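Local coordinates for protein 3'-5'-exonuclease (Saccharomyces cerevisiae, PDB 3E2V) that probably incises double-stranded DNA and degrades it from the 3' end, as a magnesium-dependent nuclease of the TatD family, at residues I17-T22 with K42-A47; A48-K53 with P331-V336; L350-V353 with P359-M362; Q364-V369 with T379-T384. All coordinates share one frame; numbering follows the deposited sequence.

Contact 1: residues I17-T22 with K42-A47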
loop_
_atom_site.group_PDB
_atom_site.type_symbol
_atom_site.label_atom_id
_atom_site.label_comp_id
_atom_site.label_asym_id
_atom_site.label_seq_id
_atom_site.Cartn_x
_atom_site.Cartn_y
_atom_site.Cartn_z
ATOM N N ILE A 17 -0.768 7.172 0.432
ATOM C CA ILE A 17 -1.508 5.918 0.160
ATOM C C ILE A 17 -0.809 4.688 0.709
ATOM O O ILE A 17 -1.339 3.587 0.579
ATOM C CB ILE A 17 -1.831 5.715 -1.351
ATOM C CG1 ILE A 17 -0.575 5.402 -2.166
ATOM C CG2 ILE A 17 -2.541 6.956 -1.885
ATOM C CD1 ILE A 17 -0.853 4.720 -3.515
ATOM N N GLY A 18 0.340 4.888 1.365
ATOM C CA GLY A 18 1.151 3.768 1.830
ATOM C C GLY A 18 1.728 3.976 3.208
ATOM O O GLY A 18 2.947 4.100 3.373
ATOM N N LEU A 19 0.865 4.003 4.212
ATOM C CA LEU A 19 1.331 4.177 5.561
ATOM C C LEU A 19 1.237 2.852 6.335
ATOM O O LEU A 19 0.141 2.347 6.597
ATOM C CB LEU A 19 0.520 5.285 6.243
ATOM C CG LEU A 19 0.813 5.551 7.728
ATOM C CD1 LEU A 19 2.299 5.785 7.966
ATOM C CD2 LEU A 19 0.042 6.756 8.205
ATOM N N ASN A 20 2.383 2.274 6.695
ATOM C CA ASN A 20 2.352 0.993 7.415
ATOM C C ASN A 20 2.286 1.240 8.911
ATOM O O ASN A 20 3.234 0.957 9.651
ATOM C CB ASN A 20 3.593 0.181 7.067
ATOM C CG ASN A 20 3.698 -0.095 5.595
ATOM O OD1 ASN A 20 2.997 -0.958 5.063
ATOM N ND2 ASN A 20 4.601 0.640 4.916
ATOM N N LEU A 21 1.170 1.814 9.351
ATOM C CA LEU A 21 1.063 2.310 10.720
ATOM C C LEU A 21 1.098 1.227 11.787
ATOM O O LEU A 21 1.457 1.509 12.936
ATOM C CB LEU A 21 -0.193 3.164 10.849
ATOM C CG LEU A 21 -0.182 4.083 12.074
ATOM C CD1 LEU A 21 0.917 5.151 11.990
ATOM C CD2 LEU A 21 -1.549 4.731 12.247
ATOM N N THR A 22 0.760 -0.004 11.424
ATOM C CA THR A 22 0.891 -1.108 12.376
ATOM C C THR A 22 2.326 -1.599 12.567
ATOM O O THR A 22 2.552 -2.496 13.391
ATOM C CB THR A 22 0.056 -2.321 11.960
ATOM O OG1 THR A 22 0.576 -2.867 10.733
ATOM C CG2 THR A 22 -1.400 -1.939 11.787
ATOM N N LYS A 42 1.930 11.360 18.063
ATOM C CA LYS A 42 2.870 12.445 17.712
ATOM C C LYS A 42 3.345 12.363 16.255
ATOM O O LYS A 42 3.522 13.392 15.582
ATOM C CB LYS A 42 4.073 12.484 18.665
ATOM C CG LYS A 42 3.719 13.120 19.998
ATOM C CD LYS A 42 4.854 12.961 20.984
ATOM C CE LYS A 42 4.429 13.363 22.390
ATOM N NZ LYS A 42 4.720 14.793 22.648
ATOM N N LEU A 43 3.524 11.141 15.772
ATOM C CA LEU A 43 3.824 10.911 14.380
ATOM C C LEU A 43 2.749 11.530 13.483
ATOM O O LEU A 43 3.060 12.164 12.465
ATOM C CB LEU A 43 3.915 9.409 14.111
ATOM C CG LEU A 43 4.187 9.014 12.670
ATOM C CD1 LEU A 43 5.356 8.067 12.586
ATOM C CD2 LEU A 43 2.931 8.467 12.017
ATOM N N LEU A 44 1.488 11.328 13.849
ATOM C CA LEU A 44 0.390 11.868 13.055
ATOM C C LEU A 44 0.339 13.387 13.153
ATOM O O LEU A 44 0.026 14.047 12.162
ATOM C CB LEU A 44 -0.937 11.203 13.443
ATOM C CG LEU A 44 -1.015 9.701 13.102
ATOM C CD1 LEU A 44 -2.169 9.010 13.835
ATOM C CD2 LEU A 44 -1.101 9.431 11.586
ATOM N N GLU A 45 0.659 13.927 14.321
ATOM C CA GLU A 45 0.782 15.378 14.497
ATOM C C GLU A 45 1.877 15.969 13.603
ATOM O O GLU A 45 1.681 17.030 12.986
ATOM C CB GLU A 45 1.001 15.721 15.982
ATOM C CG GLU A 45 -0.218 15.366 16.828
ATOM C CD GLU A 45 -0.019 15.490 18.338
ATOM O OE1 GLU A 45 1.119 15.710 18.802
ATOM O OE2 GLU A 45 -1.038 15.367 19.055
ATOM N N ARG A 46 3.022 15.292 13.505
ATOM C CA ARG A 46 4.104 15.728 12.610
ATOM C C ARG A 46 3.628 15.731 11.158
ATOM O O ARG A 46 3.897 16.679 10.406
ATOM C CB ARG A 46 5.347 14.849 12.740
ATOM C CG ARG A 46 6.081 15.037 14.052
ATOM C CD ARG A 46 7.393 14.313 14.052
ATOM N NE ARG A 46 7.307 12.846 14.156
ATOM C CZ ARG A 46 7.157 12.184 15.301
ATOM N NH1 ARG A 46 6.967 12.839 16.452
ATOM N NH2 ARG A 46 7.145 10.854 15.288
ATOM N N ALA A 47 2.924 14.671 10.758
ATOM C CA ALA A 47 2.423 14.594 9.392
ATOM C C ALA A 47 1.436 15.733 9.078
ATOM O O ALA A 47 1.503 16.354 8.017
ATOM C CB ALA A 47 1.783 13.214 9.143
#

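Contact 2: residues A48-K53 with P331-V336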
loop_
_atom_site.group_PDB
_atom_site.type_symbol
_atom_site.label_atom_id
_atom_site.label_comp_id
_atom_site.label_asym_id
_atom_site.label_seq_id
_atom_site.Cartn_x
_atom_site.Cartn_y
_atom_site.Cartn_z
ATOM N N ALA A 48 0.525 16.004 10.015
ATOM C CA ALA A 48 -0.487 17.060 9.827
ATOM C C ALA A 48 0.187 18.426 9.694
ATOM O O ALA A 48 -0.207 19.268 8.870
ATOM C CB ALA A 48 -1.475 17.067 10.973
ATOM N N GLN A 49 1.231 18.632 10.488
ATOM C CA GLN A 49 1.995 19.876 10.445
ATOM C C GLN A 49 2.689 20.049 9.095
ATOM O O GLN A 49 2.898 21.185 8.640
ATOM C CB GLN A 49 3.003 19.914 11.598
ATOM C CG GLN A 49 3.716 21.258 11.721
ATOM C CD GLN A 49 4.471 21.409 13.024
ATOM O OE1 GLN A 49 3.985 21.019 14.100
ATOM N NE2 GLN A 49 5.657 21.975 12.938
ATOM N N ARG A 50 3.044 18.933 8.448
ATOM C CA ARG A 50 3.631 18.968 7.107
ATOM C C ARG A 50 2.595 18.655 6.004
ATOM O O ARG A 50 2.925 18.120 4.942
ATOM C CB ARG A 50 4.867 18.057 7.018
ATOM C CG ARG A 50 5.922 18.269 8.111
ATOM C CD ARG A 50 6.323 19.746 8.217
ATOM N NE ARG A 50 6.716 20.254 6.898
ATOM C CZ ARG A 50 6.651 21.536 6.547
ATOM N NH1 ARG A 50 6.208 22.448 7.413
ATOM N NH2 ARG A 50 7.035 21.896 5.325
ATOM N N HIS A 51 1.347 19.022 6.284
ATOM C CA HIS A 51 0.262 19.139 5.297
ATOM C C HIS A 51 -0.317 17.822 4.813
ATOM O O HIS A 51 -1.058 17.802 3.825
ATOM C CB HIS A 51 0.685 20.008 4.105
ATOM C CG HIS A 51 1.435 21.245 4.506
ATOM N ND1 HIS A 51 0.870 22.242 5.278
ATOM C CD2 HIS A 51 2.715 21.621 4.272
ATOM C CE1 HIS A 51 1.773 23.182 5.500
ATOM N NE2 HIS A 51 2.896 22.835 4.899
ATOM N N VAL A 52 -0.006 16.740 5.521
ATOM C CA VAL A 52 -0.638 15.457 5.227
ATOM C C VAL A 52 -2.033 15.463 5.830
ATOM O O VAL A 52 -2.200 15.606 7.048
ATOM C CB VAL A 52 0.196 14.250 5.712
ATOM C CG1 VAL A 52 -0.380 12.938 5.147
ATOM C CG2 VAL A 52 1.655 14.419 5.307
ATOM N N LYS A 53 -3.036 15.303 4.969
ATOM C CA LYS A 53 -4.417 15.380 5.393
ATOM C C LYS A 53 -5.028 14.009 5.638
ATOM O O LYS A 53 -5.848 13.842 6.538
ATOM C CB LYS A 53 -5.256 16.134 4.356
ATOM C CG LYS A 53 -4.709 17.497 3.987
ATOM C CD LYS A 53 -4.643 18.455 5.177
ATOM C CE LYS A 53 -3.969 19.744 4.760
ATOM N NZ LYS A 53 -3.876 20.687 5.912
ATOM N N PRO A 331 16.160 17.153 8.167
ATOM C CA PRO A 331 14.848 16.511 8.232
ATOM C C PRO A 331 13.771 17.496 8.693
ATOM O O PRO A 331 14.084 18.612 9.110
ATOM C CB PRO A 331 15.052 15.415 9.277
ATOM C CG PRO A 331 16.152 15.938 10.156
ATOM C CD PRO A 331 17.068 16.659 9.221
ATOM N N ALA A 332 12.503 17.089 8.633
ATOM C CA ALA A 332 11.395 18.013 8.913
ATOM C C ALA A 332 11.301 18.424 10.390
ATOM O O ALA A 332 10.720 19.463 10.730
ATOM C CB ALA A 332 10.077 17.407 8.448
ATOM N N PHE A 333 11.842 17.566 11.248
ATOM C CA PHE A 333 11.862 17.731 12.706
ATOM C C PHE A 333 13.190 17.130 13.141
ATOM O O PHE A 333 13.787 16.359 12.395
ATOM C CB PHE A 333 10.713 16.936 13.347
ATOM C CG PHE A 333 9.347 17.427 12.953
ATOM C CD1 PHE A 333 8.714 18.409 13.697
ATOM C CD2 PHE A 333 8.708 16.928 11.820
ATOM C CE1 PHE A 333 7.463 18.886 13.331
ATOM C CE2 PHE A 333 7.449 17.396 11.444
ATOM C CZ PHE A 333 6.832 18.384 12.194
ATOM N N LYS A 334 13.655 17.467 14.346
ATOM C CA LYS A 334 14.915 16.910 14.834
ATOM C C LYS A 334 14.780 15.394 14.887
ATOM O O LYS A 334 13.739 14.896 15.304
ATOM C CB LYS A 334 15.235 17.421 16.244
ATOM C CG LYS A 334 16.586 16.936 16.802
ATOM C CD LYS A 334 17.744 17.389 15.931
ATOM C CE LYS A 334 19.074 16.742 16.298
ATOM N NZ LYS A 334 20.058 16.978 15.189
ATOM N N SER A 335 15.828 14.685 14.475
ATOM C CA SER A 335 15.852 13.223 14.393
ATOM C C SER A 335 16.909 12.716 15.364
ATOM O O SER A 335 18.047 13.185 15.336
ATOM C CB SER A 335 16.203 12.810 12.964
ATOM O OG SER A 335 16.142 11.412 12.755
ATOM N N VAL A 336 16.528 11.792 16.245
ATOM C CA VAL A 336 17.455 11.225 17.239
ATOM C C VAL A 336 17.532 9.711 17.099
ATOM O O VAL A 336 16.647 9.081 16.503
ATOM C CB VAL A 336 17.031 11.571 18.685
ATOM C CG1 VAL A 336 17.136 13.075 18.959
ATOM C CG2 VAL A 336 15.616 11.068 18.993
#

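Contact 3: residues L350-V353 with P359-M362. With GOL (glycerol), chain D.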
loop_
_atom_site.group_PDB
_atom_site.type_symbol
_atom_site.label_atom_id
_atom_site.label_comp_id
_atom_site.label_asym_id
_atom_site.label_seq_id
_atom_site.Cartn_x
_atom_site.Cartn_y
_atom_site.Cartn_z
ATOM N N LEU A 350 8.442 18.074 18.790
ATOM C CA LEU A 350 8.260 16.786 18.125
ATOM C C LEU A 350 9.561 16.289 17.525
ATOM O O LEU A 350 10.291 17.041 16.867
ATOM C CB LEU A 350 7.189 16.938 17.037
ATOM C CG LEU A 350 5.778 17.276 17.535
ATOM C CD1 LEU A 350 4.893 17.738 16.363
ATOM C CD2 LEU A 350 5.123 16.122 18.283
ATOM N N TYR A 351 9.845 15.007 17.739
ATOM C CA TYR A 351 11.104 14.396 17.319
ATOM C C TYR A 351 10.878 13.132 16.509
ATOM O O TYR A 351 9.937 12.391 16.792
ATOM C CB TYR A 351 11.933 13.986 18.542
ATOM C CG TYR A 351 12.589 15.125 19.285
ATOM C CD1 TYR A 351 13.936 15.412 19.085
ATOM C CD2 TYR A 351 11.875 15.880 20.211
ATOM C CE1 TYR A 351 14.556 16.445 19.781
ATOM C CE2 TYR A 351 12.489 16.927 20.904
ATOM C CZ TYR A 351 13.821 17.186 20.679
ATOM O OH TYR A 351 14.450 18.216 21.356
ATOM N N MET A 352 11.753 12.905 15.531
ATOM C CA MET A 352 11.763 11.705 14.686
ATOM C C MET A 352 12.875 10.766 15.136
ATOM O O MET A 352 13.737 11.148 15.942
ATOM C CB MET A 352 11.981 12.063 13.203
ATOM C CG MET A 352 10.984 13.104 12.673
ATOM S SD MET A 352 11.216 13.696 10.943
ATOM C CE MET A 352 10.641 12.259 10.028
ATOM N N VAL A 353 12.825 9.537 14.626
ATOM C CA VAL A 353 13.834 8.531 14.935
ATOM C C VAL A 353 14.680 8.284 13.692
ATOM O O VAL A 353 14.145 7.993 12.618
ATOM C CB VAL A 353 13.174 7.217 15.411
ATOM C CG1 VAL A 353 14.240 6.119 15.537
ATOM C CG2 VAL A 353 12.410 7.443 16.719
ATOM N N PRO A 359 5.176 9.449 7.576
ATOM C CA PRO A 359 4.287 10.107 6.596
ATOM C C PRO A 359 4.542 11.614 6.432
ATOM O O PRO A 359 4.198 12.179 5.376
ATOM C CB PRO A 359 2.874 9.828 7.145
ATOM C CG PRO A 359 3.083 9.493 8.605
ATOM C CD PRO A 359 4.419 8.794 8.667
ATOM N N CYS A 360 5.147 12.277 7.420
ATOM C CA CYS A 360 5.448 13.701 7.236
ATOM C C CYS A 360 6.464 13.949 6.136
ATOM O O CYS A 360 6.721 15.110 5.768
ATOM C CB CYS A 360 5.930 14.382 8.526
ATOM S SG CYS A 360 7.515 13.800 9.181
ATOM N N ASN A 361 7.045 12.880 5.604
ATOM C CA ASN A 361 8.004 12.998 4.516
ATOM C C ASN A 361 7.383 12.892 3.124
ATOM O O ASN A 361 8.093 12.817 2.123
ATOM C CB ASN A 361 9.154 12.004 4.710
ATOM C CG ASN A 361 10.068 12.417 5.851
ATOM O OD1 ASN A 361 10.031 13.563 6.296
ATOM N ND2 ASN A 361 10.855 11.485 6.352
ATOM N N MET A 362 6.057 12.940 3.063
ATOM C CA MET A 362 5.356 13.051 1.773
ATOM C C MET A 362 5.906 14.191 0.921
ATOM O O MET A 362 6.108 14.044 -0.287
ATOM C CB MET A 362 3.857 13.244 2.014
ATOM C CG MET A 362 3.138 11.918 2.282
ATOM S SD MET A 362 3.034 10.730 0.840
ATOM C CE MET A 362 1.704 11.585 -0.098
HETATM C C1 GOL D . 14.618 9.103 9.014
HETATM O O1 GOL D . 16.009 9.267 9.238
HETATM C C2 GOL D . 13.793 10.182 9.704
HETATM O O2 GOL D . 14.026 10.155 11.088
HETATM C C3 GOL D . 14.169 11.573 9.189
HETATM O O3 GOL D . 13.406 11.898 8.041
#

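Contact 4: residues Q364-V369 with T379-T384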
loop_
_atom_site.group_PDB
_atom_site.type_symbol
_atom_site.label_atom_id
_atom_site.label_comp_id
_atom_site.label_asym_id
_atom_site.label_seq_id
_atom_site.Cartn_x
_atom_site.Cartn_y
_atom_site.Cartn_z
ATOM N N GLN A 364 8.778 15.371 0.667
ATOM C CA GLN A 364 10.039 15.042 0.001
ATOM C C GLN A 364 9.784 14.272 -1.282
ATOM O O GLN A 364 10.432 14.493 -2.284
ATOM C CB GLN A 364 10.949 14.224 0.926
ATOM C CG GLN A 364 11.372 14.931 2.193
ATOM C CD GLN A 364 12.197 14.043 3.099
ATOM O OE1 GLN A 364 12.588 12.956 2.728
ATOM N NE2 GLN A 364 12.456 14.519 4.309
ATOM N N VAL A 365 8.839 13.336 -1.241
ATOM C CA VAL A 365 8.527 12.569 -2.452
ATOM C C VAL A 365 7.984 13.525 -3.522
ATOM O O VAL A 365 8.388 13.446 -4.687
ATOM C CB VAL A 365 7.527 11.432 -2.154
ATOM C CG1 VAL A 365 7.331 10.524 -3.381
ATOM C CG2 VAL A 365 8.014 10.614 -0.957
ATOM N N ALA A 366 7.113 14.455 -3.111
ATOM C CA ALA A 366 6.504 15.397 -4.054
ATOM C C ALA A 366 7.578 16.297 -4.698
ATOM O O ALA A 366 7.564 16.526 -5.908
ATOM C CB ALA A 366 5.450 16.239 -3.352
ATOM N N ILE A 367 8.531 16.759 -3.893
ATOM C CA ILE A 367 9.613 17.615 -4.419
ATOM C C ILE A 367 10.390 16.854 -5.478
ATOM O O ILE A 367 10.639 17.353 -6.580
ATOM C CB ILE A 367 10.582 18.034 -3.299
ATOM C CG1 ILE A 367 9.948 19.152 -2.483
ATOM C CG2 ILE A 367 11.944 18.486 -3.876
ATOM C CD1 ILE A 367 10.644 19.349 -1.116
ATOM N N VAL A 368 10.770 15.622 -5.161
ATOM C CA VAL A 368 11.558 14.841 -6.112
ATOM C C VAL A 368 10.779 14.597 -7.416
ATOM O O VAL A 368 11.313 14.791 -8.512
ATOM C CB VAL A 368 12.011 13.506 -5.488
ATOM C CG1 VAL A 368 12.682 12.609 -6.534
ATOM C CG2 VAL A 368 12.939 13.766 -4.294
ATOM N N VAL A 369 9.525 14.175 -7.299
ATOM C CA VAL A 369 8.739 13.858 -8.487
ATOM C C VAL A 369 8.542 15.114 -9.345
ATOM O O VAL A 369 8.643 15.042 -10.569
ATOM C CB VAL A 369 7.397 13.184 -8.089
ATOM C CG1 VAL A 369 6.474 13.048 -9.304
ATOM C CG2 VAL A 369 7.662 11.806 -7.472
ATOM N N THR A 379 1.459 22.397 -8.710
ATOM C CA THR A 379 0.661 21.754 -9.769
ATOM C C THR A 379 0.583 20.243 -9.549
ATOM O O THR A 379 -0.507 19.636 -9.600
ATOM C CB THR A 379 1.261 22.046 -11.171
ATOM O OG1 THR A 379 1.272 23.465 -11.384
ATOM C CG2 THR A 379 0.457 21.366 -12.274
ATOM N N LEU A 380 1.748 19.649 -9.311
ATOM C CA LEU A 380 1.832 18.220 -9.059
ATOM C C LEU A 380 1.048 17.834 -7.807
ATOM O O LEU A 380 0.277 16.878 -7.817
ATOM C CB LEU A 380 3.289 17.803 -8.889
ATOM C CG LEU A 380 3.398 16.332 -8.486
ATOM C CD1 LEU A 380 3.094 15.468 -9.718
ATOM C CD2 LEU A 380 4.778 16.047 -7.926
ATOM N N ILE A 381 1.245 18.576 -6.727
ATOM C CA ILE A 381 0.557 18.306 -5.466
ATOM C C ILE A 381 -0.965 18.344 -5.625
ATOM O O ILE A 381 -1.677 17.457 -5.157
ATOM C CB ILE A 381 1.076 19.221 -4.329
ATOM C CG1 ILE A 381 2.530 18.836 -3.998
ATOM C CG2 ILE A 381 0.189 19.105 -3.108
ATOM C CD1 ILE A 381 3.231 19.862 -3.122
ATOM N N ASP A 382 -1.454 19.377 -6.318
ATOM C CA ASP A 382 -2.864 19.508 -6.619
ATOM C C ASP A 382 -3.414 18.340 -7.451
ATOM O O ASP A 382 -4.454 17.760 -7.095
ATOM C CB ASP A 382 -3.111 20.841 -7.331
ATOM C CG ASP A 382 -4.562 21.013 -7.756
ATOM O OD1 ASP A 382 -5.398 21.345 -6.888
ATOM O OD2 ASP A 382 -4.883 20.785 -8.954
ATOM N N THR A 383 -2.737 17.990 -8.539
ATOM C CA THR A 383 -3.222 16.855 -9.352
ATOM C C THR A 383 -3.237 15.562 -8.536
ATOM O O THR A 383 -4.241 14.848 -8.536
ATOM C CB THR A 383 -2.384 16.677 -10.629
ATOM O OG1 THR A 383 -2.618 17.779 -11.519
ATOM C CG2 THR A 383 -2.721 15.389 -11.371
ATOM N N THR A 384 -2.147 15.267 -7.828
ATOM C CA THR A 384 -2.094 14.022 -7.033
ATOM C C THR A 384 -3.111 13.993 -5.895
ATOM O O THR A 384 -3.715 12.949 -5.596
ATOM C CB THR A 384 -0.666 13.761 -6.511
ATOM O OG1 THR A 384 -0.192 14.894 -5.766
ATOM C CG2 THR A 384 0.271 13.505 -7.671
#

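Contact 1: residues I17-T22 with K42-A47
Leu43, whose branched end meets Leu21, also has its CA against one face of the Arg46 guanidinium, 3.4 Å above the plane and near the rim; Lys42 O lies over the same face. The same group is tied by salt bridges, NE to Glu358 and NH2 to Asp39, so the helix backbone and two acids together fix its turn.

The contact with residues 17-22 is purely apolar. Leu43 CD2 packs against Leu21 CD1 at 3.9 Å, the two side chains running past one another in opposite senses. Both hold CG anti to the backbone N (chi1 178° in Leu43, -162° in Leu21), which points each branch at the other segment. One helix residue on, Leu44 CD2 approaches Leu19 CD2 more loosely, at 4.5 Å. Between the two apolar anchors, Asn20 centres an inverse gamma turn, and its ND2 donates to Asp303, a magnesium ligand in this structure, making Asn20 a second-shell residue of the metal site.

Strands 14-16 and 52-57 are parallel neighbours, with helix 40-49 between them in sequence: the first beta-alpha-beta crossover of the TIM barrel.

Contact 2: residues A48-K53 with P331-V336
Gln49, in the last turn of helix 40-49, brings its amide to the far end of the Phe333 ring. CG stands anti to the backbone N (chi1 -173°) and the chain continues extended, which carries NE2 to 3.6 Å from Phe333 CE1. Gln49 CD sits at the ring edge, in plane, while NE2 comes in obliquely, and the amide is turned 68° from the ring.

At Arg50 the touching part is aliphatic. Its CG lies 3.8 Å from Phe333 CE2 and 4.3 Å from Ala332 CB, and bends at chi2 and chi3 turn the guanidinium, its plane 72° from that of the ring, away to a salt bridge with Glu363. The helix closes here in a Schellman motif: His51, with positive phi, is its C-prime residue, His51 N bonding to Ala48 O and Val52 N to Ala47 O. This reversal delivers the chain into strand 52-57 of the TIM barrel, so Phe333 packs where a barrel helix gives way to the next strand.

A serine in place of Phe333 would probably open a gap beside the helix end, leaving the methylenes of Arg50 uncovered and the Gln49 amide freer to turn. Val52, the first residue of that strand, faces Leu81 and Met362, while the Phe333 side chain also touches Arg46 and Met352 as its own chain enters strand 334-336.

Contact 3: residues L350-V353 with P359-M362
Met352 sets its terminal methyl into the notch formed by Cys360 and the amide of Asn361. The CE atom touches Cys360 SG at 3.6 Å and Asn361 ND2 at 3.8 Å, so one carbon serves both a thiol and a polar group. The straight run through chi2 followed by a bend at chi3 (74°) delivers the methyl there; the sulfur SD stands further back, 4.1 Å from Cys360 SG. Cys360 meets it with SG lodged between the backbone N and the carbonyl carbon (chi1 65°).

A glycerol, probably from the crystallisation liquor, bridges the two segments beside this methyl. Its O2 donates to Val353 O at 2.7 Å, and its O3 accepts from Asn361 ND2 at 3.1 Å, with an N-H...O angle of 152°. The glycerol is also hydrogen-bonded to Ser335, Glu308 and Gly355. Asn361 ND2 also bonds to Asn357 OD1, which gives the buried amide nitrogen a partner within the protein as well as one in the ligand. A leucine in place of Asn361 would probably leave Asn357 OD1 and the glycerol O3 without this donor.

Asn361 occupies the N-cap position of helix 362-373, though its side chain makes no capping bond. Strand 351-353 pairs in parallel with strand 334-336; Arg46 of helix 40-49 touches Met352, Leu43 of the same helix touches Pro359, and Met362, opening helix 362-373, packs on Tyr14 and Asp16 of barrel strand 14-16.

Contact 4: residues Q364-V369 with T379-T384
Leu380 and Val369 meet where the two C-terminal helices of this TIM-barrel protein, 362-373 and 377-392, pack on each other. The short helical segments are far from parallel: their N-to-C directions differ by 117° and their axes come within 10.0 Å, a spacing filled by small and branched apolar groups.

Leu380 shows how. From CB, with CG anti to the backbone N (chi1 174°), the side chain reaches toward the other helix before any atom makes close contact; CG then forks. The CD1 branch lies 4.2 Å from Val369 CG1. The CD2 branch does more, resting 3.7 Å from the same Val369 CG1 and 3.5 Å from the backbone oxygen Ala366 O, so it nestles in the angle between a methyl and a carbonyl oxygen about one helical turn apart. Leu380 and Val369 cross at about a right angle.

Beneath the pair, strand 298-300 supplies Leu298 against Val369 and Leu300 against Ala366, which sets helix 362-373 on the barrel wall. Tyr14 of strand 14-16 touches both Ala366 and Ile381, joining the helices from the strand side. The small residue Ala366 allows the closest backbone approach, and its CB meets Ile381 CG1 at 4.0 Å.

How the contacts relate
Contacts 1, 3 and 4 are buried, whereas contact 2 lies at the surface, yet burial alone does not set the chemistry. Contacts 1 and 4 are apolar, leucines alone in the first and aliphatic helix packing in the other; contact 3 is buried but includes an amide, and contact 2 sets an aromatic ring against polar residues. Helix 40-49 serves contacts 1 and 2 in turn. Contacts 2 and 3 share the small parallel sheet, where Lys334 O and Met352 N, 2.8 Å apart, probably bond. Contact 3 also abuts contact 1, Pro359 CG lying 3.6 Å from Leu43 CD2. Contact 4 stands apart, linked to contact 3 only by chain continuity into helix 362-373.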